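Local atomic coordinates of conserved hypothetical protein (Enterococcus faecalis, PDB entry 1T62), a protein that is of unknown function but has an ASCH domain of the PUA clan, consistent with a possible role in RNA binding. Residues 45-53 with 99-107. Numbering follows the deposited sequence.
Sequences SGRKTATCS and SESFAQAEG
K48 runs alongside E106, their chains extending in a common direction, and can be traced atom by atom. CB lies 4.0 Å from G107 CA; CG comes to 3.2 Å from E106 O, and CD and CE continue past that same carbonyl. CG stands anti to the backbone N (chi1 165°), which lays the aliphatic chain past the carbonyl of E106, and a bend at chi4 leaves NZ within bonding distance of two carbonyls. NZ donates to E106 O at 3.2 Å, 20° off the carbonyl plane, and to A50 O at 2.9 Å, within that carbonyl's plane; it also forms a salt bridge with E106 OE2 (3.3 Å). The C-terminal carboxylate of H166, in the apparent histidine tag of the second subunit, forms a further salt bridge with NZ, while H120 holds E106 OE1.

Within the ASCH domain, this joins helix 100-105 to strand 50-54, outermost in this chain's mixed sheet, where C52 is also backbone-bonded to the second subunit; the axes of 50-53 and 100-105 pass 7.9 Å apart at nearest, their N-to-C directions 107° apart. The backbone evidence is T49 N donating to A105 O at 2.7 Å, in the carbonyl plane; A50 N shares that acceptor only weakly. Beside these bonds, A50 CB packs against A105 CB. F102, whose N-H is capped by S99 OG, brings CZ up to the strand: T51 O approaches the ring edge in plane, 3.2 Å from CZ, while A50 CB and C52 CB come in obliquely.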
loop_
_atom_site.group_PDB
_atom_site.type_symbol
_atom_site.label_atom_id
_atom_site.label_comp_id
_atom_site.label_asym_id
_atom_site.label_seq_id
_atom_site.Cartn_x
_atom_site.Cartn_y
_atom_site.Cartn_z
ATOM N N SER B 45 -3.277 17.303 1.213
ATOM C CA SER B 45 -2.949 18.604 1.795
ATOM C C SER B 45 -3.160 19.749 0.809
ATOM O O SER B 45 -3.002 20.917 1.153
ATOM C CB SER B 45 -1.502 18.621 2.284
ATOM O OG SER B 45 -0.598 18.559 1.197
ATOM N N GLY B 46 -3.505 19.409 -0.425
ATOM C CA GLY B 46 -3.762 20.431 -1.419
ATOM C C GLY B 46 -2.534 20.945 -2.132
ATOM O O GLY B 46 -2.649 21.869 -2.937
ATOM N N ARG B 47 -1.371 20.355 -1.850
ATOM C CA ARG B 47 -0.121 20.776 -2.480
ATOM C C ARG B 47 0.131 20.163 -3.856
ATOM O O ARG B 47 0.537 20.870 -4.782
ATOM C CB ARG B 47 1.060 20.475 -1.560
ATOM C CG ARG B 47 0.987 21.213 -0.235
ATOM C CD ARG B 47 2.316 21.167 0.496
ATOM N NE ARG B 47 2.295 21.942 1.736
ATOM C CZ ARG B 47 2.031 23.246 1.811
ATOM N NH1 ARG B 47 1.755 23.942 0.713
ATOM N NH2 ARG B 47 2.053 23.861 2.990
ATOM N N LYS B 48 -0.092 18.860 -4.001
ATOM C CA LYS B 48 0.115 18.202 -5.291
ATOM C C LYS B 48 -1.225 17.968 -5.983
ATOM O O LYS B 48 -2.017 17.112 -5.571
ATOM C CB LYS B 48 0.847 16.870 -5.106
ATOM C CG LYS B 48 0.797 15.950 -6.332
ATOM C CD LYS B 48 1.294 14.562 -5.960
ATOM C CE LYS B 48 1.214 13.584 -7.115
ATOM N NZ LYS B 48 2.216 13.879 -8.180
ATOM N N THR B 49 -1.476 18.713 -7.050
ATOM C CA THR B 49 -2.740 18.593 -7.756
ATOM C C THR B 49 -2.627 18.052 -9.170
ATOM O O THR B 49 -3.568 18.171 -9.954
ATOM C CB THR B 49 -3.414 19.944 -7.821
ATOM O OG1 THR B 49 -2.699 20.786 -8.732
ATOM C CG2 THR B 49 -3.373 20.590 -6.473
ATOM N N ALA B 50 -1.474 17.475 -9.499
ATOM C CA ALA B 50 -1.247 16.905 -10.823
ATOM C C ALA B 50 -0.415 15.627 -10.763
ATOM O O ALA B 50 0.272 15.355 -9.775
ATOM C CB ALA B 50 -0.567 17.909 -11.717
ATOM N N THR B 51 -0.480 14.859 -11.845
ATOM C CA THR B 51 0.230 13.596 -11.977
ATOM C C THR B 51 0.629 13.402 -13.425
ATOM O O THR B 51 0.240 14.162 -14.313
ATOM C CB THR B 51 -0.676 12.426 -11.625
ATOM O OG1 THR B 51 -1.422 12.755 -10.455
ATOM C CG2 THR B 51 0.132 11.183 -11.365
ATOM N N CYS B 52 1.402 12.362 -13.667
ATOM C CA CYS B 52 1.799 12.066 -15.018
ATOM C C CYS B 52 2.216 10.615 -15.094
ATOM O O CYS B 52 2.869 10.089 -14.189
ATOM C CB CYS B 52 2.932 12.991 -15.469
ATOM S SG CYS B 52 4.424 12.874 -14.509
ATOM N N SER B 53 1.788 9.972 -16.171
ATOM C CA SER B 53 2.093 8.581 -16.424
ATOM C C SER B 53 2.643 8.523 -17.835
ATOM O O SER B 53 2.540 9.499 -18.578
ATOM C CB SER B 53 0.822 7.724 -16.286
ATOM O OG SER B 53 -0.295 8.328 -16.926
ATOM N N SER B 99 6.456 22.539 -18.448
ATOM C CA SER B 99 6.599 23.888 -17.896
ATOM C C SER B 99 6.753 23.796 -16.394
ATOM O O SER B 99 6.244 22.859 -15.788
ATOM C CB SER B 99 5.351 24.704 -18.178
ATOM O OG SER B 99 4.262 24.187 -17.436
ATOM N N GLU B 100 7.433 24.760 -15.783
ATOM C CA GLU B 100 7.592 24.725 -14.338
ATOM C C GLU B 100 6.199 24.784 -13.708
ATOM O O GLU B 100 5.990 24.364 -12.566
ATOM C CB GLU B 100 8.447 25.896 -13.869
ATOM C CG GLU B 100 8.026 27.237 -14.409
ATOM C CD GLU B 100 8.790 28.376 -13.757
ATOM O OE1 GLU B 100 8.696 29.525 -14.251
ATOM O OE2 GLU B 100 9.482 28.123 -12.746
ATOM N N SER B 101 5.253 25.302 -14.486
ATOM C CA SER B 101 3.857 25.426 -14.079
ATOM C C SER B 101 3.334 24.053 -13.679
ATOM O O SER B 101 2.808 23.857 -12.584
ATOM C CB SER B 101 3.044 25.972 -15.256
ATOM O OG SER B 101 1.654 25.966 -14.992
ATOM N N PHE B 102 3.484 23.095 -14.583
ATOM C CA PHE B 102 3.030 21.749 -14.315
ATOM C C PHE B 102 3.826 21.108 -13.177
ATOM O O PHE B 102 3.272 20.334 -12.394
ATOM C CB PHE B 102 3.128 20.893 -15.591
ATOM C CG PHE B 102 2.757 19.440 -15.393
ATOM C CD1 PHE B 102 3.711 18.506 -14.984
ATOM C CD2 PHE B 102 1.454 19.012 -15.585
ATOM C CE1 PHE B 102 3.368 17.162 -14.770
ATOM C CE2 PHE B 102 1.100 17.667 -15.371
ATOM C CZ PHE B 102 2.063 16.742 -14.960
ATOM N N ALA B 103 5.113 21.431 -13.070
ATOM C CA ALA B 103 5.932 20.834 -12.027
ATOM C C ALA B 103 5.526 21.269 -10.622
ATOM O O ALA B 103 5.572 20.469 -9.691
ATOM C CB ALA B 103 7.382 21.141 -12.267
ATOM N N GLN B 104 5.130 22.526 -10.460
ATOM C CA GLN B 104 4.720 23.007 -9.145
ATOM C C GLN B 104 3.397 22.332 -8.778
ATOM O O GLN B 104 3.172 21.931 -7.623
ATOM C CB GLN B 104 4.589 24.537 -9.159
ATOM C CG GLN B 104 5.872 25.234 -9.624
ATOM C CD GLN B 104 5.836 26.744 -9.460
ATOM O OE1 GLN B 104 4.818 27.388 -9.725
ATOM N NE2 GLN B 104 6.960 27.318 -9.039
ATOM N N ALA B 105 2.531 22.198 -9.775
ATOM C CA ALA B 105 1.253 21.538 -9.582
ATOM C C ALA B 105 1.523 20.086 -9.176
ATOM O O ALA B 105 0.800 19.515 -8.358
ATOM C CB ALA B 105 0.473 21.572 -10.861
ATOM N N GLU B 106 2.583 19.516 -9.758
ATOM C CA GLU B 106 3.025 18.134 -9.539
ATOM C C GLU B 106 3.508 17.858 -8.120
ATOM O O GLU B 106 3.618 16.692 -7.710
ATOM C CB GLU B 106 4.148 17.812 -10.520
ATOM C CG GLU B 106 3.840 16.702 -11.490
ATOM C CD GLU B 106 4.302 15.345 -11.001
ATOM O OE1 GLU B 106 4.211 14.377 -11.785
ATOM O OE2 GLU B 106 4.753 15.239 -9.839
ATOM N N GLY B 107 3.808 18.932 -7.385
ATOM C CA GLY B 107 4.283 18.801 -6.015
ATOM C C GLY B 107 5.531 19.610 -5.711
ATOM O O GLY B 107 6.075 19.541 -4.607
#